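Local coordinates for nucleotidyl transferase AbiEii/AbiGii toxin family protein (Mycobacterium tuberculosis, PDB 6Y56), which is a nucleotidyltransferase toxin of a toxin-antitoxin system, probably inactivating tRNA by adding nucleotides to its acceptor stem, at residues A[6-11]-A[20-25]; A[109-112]-A[118-121]; A[132-137]-A[200-205]. All blocks are in the same frame, centred on the assembly; numbering follows the deposited sequence.

Contact 1 of 3, residues A[6-11]-A[20-25]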
loop_
_atom_site.group_PDB
_atom_site.type_symbol
_atom_site.label_atom_id
_atom_site.label_comp_id
_atom_site.label_asym_id
_atom_site.label_seq_id
_atom_site.Cartn_x
_atom_site.Cartn_y
_atom_site.Cartn_z
ATOM N N ALA A 6 -25.575 -10.741 -4.581
ATOM C CA ALA A 6 -25.170 -11.398 -5.819
ATOM C C ALA A 6 -24.110 -10.587 -6.556
ATOM O O ALA A 6 -23.191 -11.158 -7.153
ATOM C CB ALA A 6 -26.386 -11.665 -6.706
ATOM N N LEU A 7 -24.212 -9.260 -6.520
ATOM C CA LEU A 7 -23.205 -8.433 -7.177
ATOM C C LEU A 7 -21.873 -8.513 -6.446
ATOM O O LEU A 7 -20.814 -8.597 -7.080
ATOM C CB LEU A 7 -23.680 -6.984 -7.270
ATOM C CG LEU A 7 -24.679 -6.677 -8.386
ATOM C CD1 LEU A 7 -25.162 -5.240 -8.304
ATOM C CD2 LEU A 7 -24.060 -6.950 -9.744
ATOM N N VAL A 8 -21.905 -8.508 -5.113
ATOM C CA VAL A 8 -20.665 -8.628 -4.348
ATOM C C VAL A 8 -20.042 -10.004 -4.548
ATOM O O VAL A 8 -18.822 -10.132 -4.706
ATOM C CB VAL A 8 -20.908 -8.290 -2.867
ATOM C CG1 VAL A 8 -19.619 -8.499 -2.038
ATOM C CG2 VAL A 8 -21.417 -6.860 -2.733
ATOM N N ALA A 9 -20.867 -11.055 -4.581
ATOM C CA ALA A 9 -20.347 -12.396 -4.840
ATOM C C ALA A 9 -19.694 -12.491 -6.217
ATOM O O ALA A 9 -18.655 -13.149 -6.375
ATOM C CB ALA A 9 -21.458 -13.439 -4.685
ATOM N N ARG A 10 -20.284 -11.846 -7.224
ATOM C CA ARG A 10 -19.660 -11.830 -8.548
ATOM C C ARG A 10 -18.350 -11.044 -8.535
ATOM O O ARG A 10 -17.369 -11.438 -9.183
ATOM C CB ARG A 10 -20.631 -11.236 -9.573
ATOM C CG ARG A 10 -20.086 -11.179 -10.995
ATOM C CD ARG A 10 -21.190 -10.853 -12.004
ATOM N NE ARG A 10 -22.344 -11.723 -11.802
ATOM C CZ ARG A 10 -23.549 -11.308 -11.427
ATOM N NH1 ARG A 10 -23.779 -10.017 -11.231
ATOM N NH2 ARG A 10 -24.527 -12.187 -11.255
ATOM N N HIS A 11 -18.325 -9.920 -7.812
ATOM C CA HIS A 11 -17.102 -9.149 -7.610
ATOM C C HIS A 11 -15.999 -9.998 -6.981
ATOM O O HIS A 11 -14.805 -9.759 -7.227
ATOM C CB HIS A 11 -17.462 -7.962 -6.722
ATOM C CG HIS A 11 -16.393 -6.930 -6.611
ATOM N ND1 HIS A 11 -15.851 -6.292 -7.703
ATOM C CD2 HIS A 11 -15.798 -6.395 -5.521
ATOM C CE1 HIS A 11 -14.954 -5.413 -7.293
ATOM N NE2 HIS A 11 -14.905 -5.455 -5.973
ATOM N N ASP A 20 -16.140 -11.711 1.808
ATOM C CA ASP A 20 -15.894 -10.651 2.779
ATOM C C ASP A 20 -14.847 -9.670 2.265
ATOM O O ASP A 20 -14.984 -8.456 2.460
ATOM C CB ASP A 20 -15.468 -11.249 4.122
ATOM C CG ASP A 20 -16.654 -11.654 4.997
ATOM O OD1 ASP A 20 -17.807 -11.579 4.541
ATOM O OD2 ASP A 20 -16.415 -12.030 6.163
ATOM N N ALA A 21 -13.793 -10.174 1.616
ATOM C CA ALA A 21 -12.802 -9.281 1.021
ATOM C C ALA A 21 -13.420 -8.412 -0.065
ATOM O O ALA A 21 -13.077 -7.230 -0.196
ATOM C CB ALA A 21 -11.638 -10.086 0.450
ATOM N N ALA A 22 -14.342 -8.978 -0.857
ATOM C CA ALA A 22 -15.010 -8.202 -1.894
ATOM C C ALA A 22 -15.916 -7.139 -1.292
ATOM O O ALA A 22 -15.988 -6.018 -1.806
ATOM C CB ALA A 22 -15.793 -9.126 -2.833
ATOM N N LEU A 23 -16.615 -7.475 -0.206
ATOM C CA LEU A 23 -17.454 -6.487 0.458
ATOM C C LEU A 23 -16.610 -5.360 1.038
ATOM O O LEU A 23 -16.989 -4.186 0.961
ATOM C CB LEU A 23 -18.297 -7.157 1.544
ATOM C CG LEU A 23 -19.322 -6.282 2.268
ATOM C CD1 LEU A 23 -20.224 -5.575 1.291
ATOM C CD2 LEU A 23 -20.145 -7.108 3.250
ATOM N N LEU A 24 -15.453 -5.702 1.608
ATOM C CA LEU A 24 -14.540 -4.679 2.112
ATOM C C LEU A 24 -13.997 -3.822 0.980
ATOM O O LEU A 24 -13.883 -2.599 1.124
ATOM C CB LEU A 24 -13.390 -5.342 2.862
ATOM C CG LEU A 24 -12.309 -4.362 3.342
ATOM C CD1 LEU A 24 -12.840 -3.332 4.341
ATOM C CD2 LEU A 24 -11.173 -5.169 3.939
ATOM N N ASP A 25 -13.664 -4.440 -0.153
ATOM C CA ASP A 25 -13.200 -3.692 -1.319
ATOM C C ASP A 25 -14.221 -2.626 -1.712
ATOM O O ASP A 25 -13.871 -1.457 -1.951
ATOM C CB ASP A 25 -12.947 -4.670 -2.480
ATOM C CG ASP A 25 -12.372 -3.994 -3.714
ATOM O OD1 ASP A 25 -11.219 -3.528 -3.650
ATOM O OD2 ASP A 25 -13.065 -3.924 -4.759
#
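His-11 reaches across from the last turn of its helix and donates NE2-H to the carboxylate of Asp-25, with His-11 NE2 2.7 Å from Asp-25 OD2. The bond is nearly straight, 166° at the hydrogen, and the oxygen lies almost in the imidazole plane. On the carboxylate the donor comes to the anti side of OD2, somewhat out of the carboxylate plane; ring and carboxylate are turned 27° from each other. The same edge of the imidazole faces Ala-22, whose carbonyl O lies in the ring plane 3.7 Å from His-11 CD2, while Ala-22 CB sits 3.8 Å from His-11 CD2.

One turn back, Val-8 supplies the apolar half of the contact. Its CG1 branch, anti to the backbone N, rests on the backbone of the facing helix, 3.7 Å from Leu-23 N, and also meets the CB atoms of Ala-22 and Leu-23. Ala-22, with only CB to place between the helices, packs that atom against Val-8 O at 3.7 Å, and the axes of the two short helical segments approach to 8.4 Å, at 105° between their N-to-C directions.

Farther out, Asp-25 also forms salt bridges with Arg-55 NH2 through OD2 and with Lys-56 NZ through OD1, both from helix 50-59; these probably hold the carboxylate in place for His-11. The N-terminal helix 5-11 thus lies nearly crosswise on the start of helix 19-38, two consecutive helices joined by a short loop; Val-8 also touches Tyr-19 of helix 19-38, while Phe-65 and Ile-147 from loops pack on Ala-22 and His-11.

Contact 2 of 3, residues A[109-112]-A[118-121]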
loop_
_atom_site.group_PDB
_atom_site.type_symbol
_atom_site.label_atom_id
_atom_site.label_comp_id
_atom_site.label_asym_id
_atom_site.label_seq_id
_atom_site.Cartn_x
_atom_site.Cartn_y
_atom_site.Cartn_z
ATOM N N GLN A 109 -7.738 0.103 13.425
ATOM C CA GLN A 109 -8.513 -0.998 12.885
ATOM C C GLN A 109 -9.797 -0.430 12.300
ATOM O O GLN A 109 -10.492 0.348 12.963
ATOM C CB GLN A 109 -8.843 -2.008 13.979
ATOM C CG GLN A 109 -9.731 -3.127 13.460
ATOM C CD GLN A 109 -9.776 -4.343 14.360
ATOM O OE1 GLN A 109 -9.378 -4.296 15.532
ATOM N NE2 GLN A 109 -10.279 -5.446 13.815
ATOM N N LEU A 110 -10.110 -0.827 11.068
ATOM C CA LEU A 110 -11.310 -0.370 10.384
ATOM C C LEU A 110 -12.387 -1.440 10.467
ATOM O O LEU A 110 -12.131 -2.609 10.179
ATOM C CB LEU A 110 -10.998 -0.084 8.917
ATOM C CG LEU A 110 -12.179 0.349 8.046
ATOM C CD1 LEU A 110 -12.648 1.723 8.436
ATOM C CD2 LEU A 110 -11.750 0.321 6.594
ATOM N N ARG A 111 -13.595 -1.036 10.837
ATOM C CA ARG A 111 -14.739 -1.926 10.802
ATOM C C ARG A 111 -15.789 -1.309 9.899
ATOM O O ARG A 111 -15.959 -0.089 9.873
ATOM C CB ARG A 111 -15.291 -2.169 12.203
ATOM C CG ARG A 111 -14.383 -3.077 13.029
ATOM C CD ARG A 111 -15.020 -3.482 14.349
ATOM N NE ARG A 111 -14.214 -4.458 15.082
ATOM C CZ ARG A 111 -13.240 -4.146 15.934
ATOM N NH1 ARG A 111 -12.930 -2.874 16.166
ATOM N NH2 ARG A 111 -12.567 -5.110 16.557
ATOM N N VAL A 112 -16.433 -2.142 9.096
ATOM C CA VAL A 112 -17.440 -1.672 8.160
ATOM C C VAL A 112 -18.666 -2.559 8.315
ATOM O O VAL A 112 -18.545 -3.757 8.580
ATOM C CB VAL A 112 -16.933 -1.623 6.695
ATOM C CG1 VAL A 112 -15.525 -1.032 6.607
ATOM C CG2 VAL A 112 -16.927 -2.976 6.060
ATOM N N GLY A 118 -24.303 -6.758 5.738
ATOM C CA GLY A 118 -23.672 -7.109 6.989
ATOM C C GLY A 118 -22.237 -6.631 7.096
ATOM O O GLY A 118 -21.769 -5.752 6.365
ATOM N N GLU A 119 -21.529 -7.237 8.046
ATOM C CA GLU A 119 -20.183 -6.825 8.408
ATOM C C GLU A 119 -19.189 -7.886 7.976
ATOM O O GLU A 119 -19.248 -9.020 8.478
ATOM C CB GLU A 119 -20.099 -6.615 9.918
ATOM C CG GLU A 119 -18.679 -6.466 10.426
ATOM C CD GLU A 119 -18.616 -5.943 11.849
ATOM O OE1 GLU A 119 -19.691 -5.750 12.459
ATOM O OE2 GLU A 119 -17.492 -5.725 12.351
ATOM N N PRO A 120 -18.265 -7.578 7.068
ATOM C CA PRO A 120 -17.242 -8.566 6.706
ATOM C C PRO A 120 -16.336 -8.866 7.891
ATOM O O PRO A 120 -15.927 -7.970 8.631
ATOM C CB PRO A 120 -16.475 -7.887 5.565
ATOM C CG PRO A 120 -16.744 -6.430 5.728
ATOM C CD PRO A 120 -18.126 -6.321 6.312
ATOM N N ARG A 121 -16.045 -10.148 8.081
ATOM C CA ARG A 121 -15.247 -10.595 9.223
ATOM C C ARG A 121 -13.765 -10.669 8.897
ATOM O O ARG A 121 -13.066 -11.598 9.307
ATOM C CB ARG A 121 -15.774 -11.932 9.733
ATOM C CG ARG A 121 -17.250 -11.893 10.106
ATOM C CD ARG A 121 -17.982 -13.180 9.731
ATOM N NE ARG A 121 -17.582 -13.725 8.434
ATOM C CZ ARG A 121 -18.360 -13.737 7.355
ATOM N NH1 ARG A 121 -19.581 -13.219 7.404
ATOM N NH2 ARG A 121 -17.913 -14.258 6.217
HETATM O O HOH W 1 -15.578 -5.093 9.247
#
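Val-112 and Pro-120 meet at about a right angle, methyl against ring: Val-112 CG2 presses on Pro-120 CG at 3.5 Å, tighter than usual for two carbons, and lies 3.6 Å from Pro-120 CD. With chi1 at -44°, this methyl stands between the backbone N and the carbonyl carbon of its own residue, while CG1 is the branch anti to the carbonyl carbon. The valine carbonyl faces the same neighbours. Val-112 O lies 3.4 Å from Pro-120 CD and 3.3 Å from Glu-119 CG, and it receives a CA-H...O contact from Glu-119 CA, bent to 133° at the hydrogen.

Glu-119 has CG anti to the backbone N and an extended chain beyond it, which carries the carboxylate past the valine carbonyl to the aliphatic part of Arg-111. There Glu-119 OE2 lies alongside the arginine methylenes, 3.9 Å from Arg-111 CD. The guanidinium and carboxylate planes are steeply inclined, 77° apart, and Arg-111 NE stays 4.5 Å from Glu-119 OE2, beyond a salt bridge. Any attraction is probably weak, both side chains being exposed to solvent. One face of the guanidinium is approached by the side-chain amide of Gln-109.

A water joins the two backbones, accepting from Val-112 N at 3.1 Å and within donating distance of Pro-120 O, 3.0 Å away, though it has other acceptors. It links strand and loop where direct backbone pairing is lacking.

Strands 107-114 and 125-129 are consecutive antiparallel neighbours in the mixed sheet, a beta-hairpin whose long connecting loop contains 118-121, folded back on the end of the first strand. Strand 107-114 lies between strands 94-100 and 125-129, antiparallel to both. Helix 19-38 packs against both parts: Ala-27 touches Val-112, and Leu-23 and Asp-20 touch Pro-120.

Contact 3 of 3, residues A[132-137]-A[200-205]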
loop_
_atom_site.group_PDB
_atom_site.type_symbol
_atom_site.label_atom_id
_atom_site.label_comp_id
_atom_site.label_asym_id
_atom_site.label_seq_id
_atom_site.Cartn_x
_atom_site.Cartn_y
_atom_site.Cartn_z
ATOM N N PRO A 132 7.561 12.292 4.883
ATOM C CA PRO A 132 7.088 12.775 3.581
ATOM C C PRO A 132 7.513 11.852 2.442
ATOM O O PRO A 132 8.597 11.264 2.457
ATOM C CB PRO A 132 7.753 14.151 3.452
ATOM C CG PRO A 132 8.051 14.563 4.872
ATOM C CD PRO A 132 8.375 13.293 5.595
ATOM N N LEU A 133 6.639 11.734 1.447
ATOM C CA LEU A 133 6.999 11.046 0.214
ATOM C C LEU A 133 8.087 11.818 -0.516
ATOM O O LEU A 133 8.207 13.041 -0.402
ATOM C CB LEU A 133 5.789 10.898 -0.702
ATOM C CG LEU A 133 4.741 9.924 -0.170
ATOM C CD1 LEU A 133 3.526 9.902 -1.071
ATOM C CD2 LEU A 133 5.308 8.511 -0.017
ATOM N N ALA A 134 8.886 11.084 -1.279
ATOM C CA ALA A 134 10.007 11.687 -1.982
ATOM C C ALA A 134 9.606 12.288 -3.320
ATOM O O ALA A 134 10.203 13.282 -3.740
ATOM C CB ALA A 134 11.103 10.644 -2.209
ATOM N N LEU A 135 8.612 11.717 -3.995
ATOM C CA LEU A 135 8.247 12.099 -5.349
ATOM C C LEU A 135 6.849 12.699 -5.384
ATOM O O LEU A 135 6.002 12.355 -4.557
ATOM C CB LEU A 135 8.267 10.873 -6.270
ATOM C CG LEU A 135 9.600 10.150 -6.403
ATOM C CD1 LEU A 135 9.461 9.003 -7.385
ATOM C CD2 LEU A 135 10.686 11.117 -6.858
ATOM N N PRO A 136 6.567 13.578 -6.347
ATOM C CA PRO A 136 5.210 14.115 -6.473
ATOM C C PRO A 136 4.214 13.000 -6.740
ATOM O O PRO A 136 4.510 12.020 -7.422
ATOM C CB PRO A 136 5.311 15.058 -7.676
ATOM C CG PRO A 136 6.759 15.405 -7.765
ATOM C CD PRO A 136 7.502 14.188 -7.309
ATOM N N SER A 137 3.016 13.163 -6.196
ATOM C CA SER A 137 1.970 12.175 -6.411
ATOM C C SER A 137 1.459 12.237 -7.847
ATOM O O SER A 137 1.677 13.211 -8.581
ATOM C CB SER A 137 0.789 12.440 -5.478
ATOM O OG SER A 137 0.304 13.761 -5.615
ATOM N N ARG A 200 15.992 1.844 -7.345
ATOM C CA ARG A 200 17.103 1.418 -6.503
ATOM C C ARG A 200 17.544 2.533 -5.565
ATOM O O ARG A 200 17.796 2.292 -4.375
ATOM C CB ARG A 200 18.259 0.972 -7.395
ATOM C CG ARG A 200 19.512 0.525 -6.651
ATOM C CD ARG A 200 20.582 -0.009 -7.612
ATOM N NE ARG A 200 20.932 0.986 -8.616
ATOM C CZ ARG A 200 20.914 0.792 -9.931
ATOM N NH1 ARG A 200 20.600 -0.382 -10.460
ATOM N NH2 ARG A 200 21.242 1.795 -10.729
ATOM N N ARG A 201 17.652 3.759 -6.086
ATOM C CA ARG A 201 18.027 4.905 -5.263
ATOM C C ARG A 201 17.010 5.137 -4.159
ATOM O O ARG A 201 17.372 5.272 -2.983
ATOM C CB ARG A 201 18.190 6.146 -6.150
ATOM C CG ARG A 201 18.391 7.470 -5.410
ATOM C CD ARG A 201 19.613 7.448 -4.511
ATOM N NE ARG A 201 20.850 7.166 -5.237
ATOM C CZ ARG A 201 21.739 8.087 -5.603
ATOM N NH1 ARG A 201 22.849 7.718 -6.231
ATOM N NH2 ARG A 201 21.525 9.369 -5.336
ATOM N N LEU A 202 15.729 5.153 -4.515
ATOM C CA LEU A 202 14.684 5.374 -3.522
ATOM C C LEU A 202 14.662 4.261 -2.485
ATOM O O LEU A 202 14.423 4.525 -1.303
ATOM C CB LEU A 202 13.323 5.484 -4.206
ATOM C CG LEU A 202 13.041 6.799 -4.916
ATOM C CD1 LEU A 202 11.756 6.664 -5.713
ATOM C CD2 LEU A 202 12.925 7.904 -3.887
ATOM N N TRP A 203 14.888 3.010 -2.907
ATOM C CA TRP A 203 14.929 1.887 -1.970
ATOM C C TRP A 203 15.980 2.119 -0.892
ATOM O O TRP A 203 15.703 2.000 0.306
ATOM C CB TRP A 203 15.216 0.593 -2.737
ATOM C CG TRP A 203 15.427 -0.625 -1.892
ATOM C CD1 TRP A 203 14.570 -1.148 -0.970
ATOM C CD2 TRP A 203 16.569 -1.483 -1.913
ATOM N NE1 TRP A 203 15.108 -2.289 -0.427
ATOM C CE2 TRP A 203 16.338 -2.515 -0.983
ATOM C CE3 TRP A 203 17.765 -1.477 -2.628
ATOM C CZ2 TRP A 203 17.262 -3.539 -0.748
ATOM C CZ3 TRP A 203 18.676 -2.485 -2.402
ATOM C CH2 TRP A 203 18.419 -3.505 -1.464
ATOM N N VAL A 204 17.193 2.485 -1.301
ATOM C CA VAL A 204 18.254 2.721 -0.327
ATOM C C VAL A 204 17.875 3.852 0.619
ATOM O O VAL A 204 18.088 3.762 1.833
ATOM C CB VAL A 204 19.593 2.994 -1.039
ATOM C CG1 VAL A 204 20.675 3.401 -0.028
ATOM C CG2 VAL A 204 20.016 1.772 -1.817
ATOM N N LEU A 205 17.318 4.942 0.079
ATOM C CA LEU A 205 16.960 6.088 0.912
ATOM C C LEU A 205 15.813 5.750 1.855
ATOM O O LEU A 205 15.791 6.219 3.001
ATOM C CB LEU A 205 16.606 7.294 0.039
ATOM C CG LEU A 205 17.734 7.789 -0.868
ATOM C CD1 LEU A 205 17.260 8.878 -1.813
ATOM C CD2 LEU A 205 18.935 8.289 -0.075
#
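Leu-202 alone bridges helix 196-212 to the loop 132-137, setting one methyl against Ala-134 and the other against Leu-135. At the start of the helical segment, Arg-200 and Arg-201 turn to other surroundings: Arg-200 NH1 is hydrogen-bonded to Phe-262 O, and Arg-201 forms salt bridges with Glu-270 and Asp-267. Leu-202, next in sequence, points at the loop. Its CD2 meets Ala-134 CB at 3.7 Å, and its CD1 meets Leu-135 CD1 at the same separation, 3.7 Å, with Leu-135 CG a little farther off. The placing of the fork follows from chi1 of -76°, which sets CG anti to the carbonyl carbon, followed by an extended chi2. Leu-135 also has CG anti to its carbonyl carbon, and the two leucines run at a slant to each other.

This is apolar packing between the helical C-terminal part of the chain and the connection from strand 125-129, in the main mixed sheet, to strand 138-141 of the small two-stranded sheet. The loop is held in turn by Glu-165, whose carboxylate accepts from the backbone N of both Ala-134 and Leu-135. Next along the helix, Trp-203 and Val-204 face Leu-221 and Leu-266 respectively, and Leu-205 packs on Ala-287 and Leu-288 of helix 281-292, which also touches Ala-134.

How the contacts relate
Along the chain the contacts follow one another in series, from 6-11/20-25 to 109-112/118-121 and then 132-137/200-205. Contacts 1 and 2, with centres 13 Å apart, meet at helix 19-38, which carries one segment of contact 1 and packs against both segments of contact 2: Asp-20 OD2 forms a 2.7 Å salt bridge with Arg-121 NH2, and Leu-23 packs on Pro-120. Together they tie the N-terminal helix pair to the mixed sheet. Contact 3 has its centre 34 Å from that of contact 1 and 33 Å from that of contact 2, so contacts 1 and 2 lie on one side of the fold and contact 3 on the other, where the loop leaving the sheet meets helix 196-212.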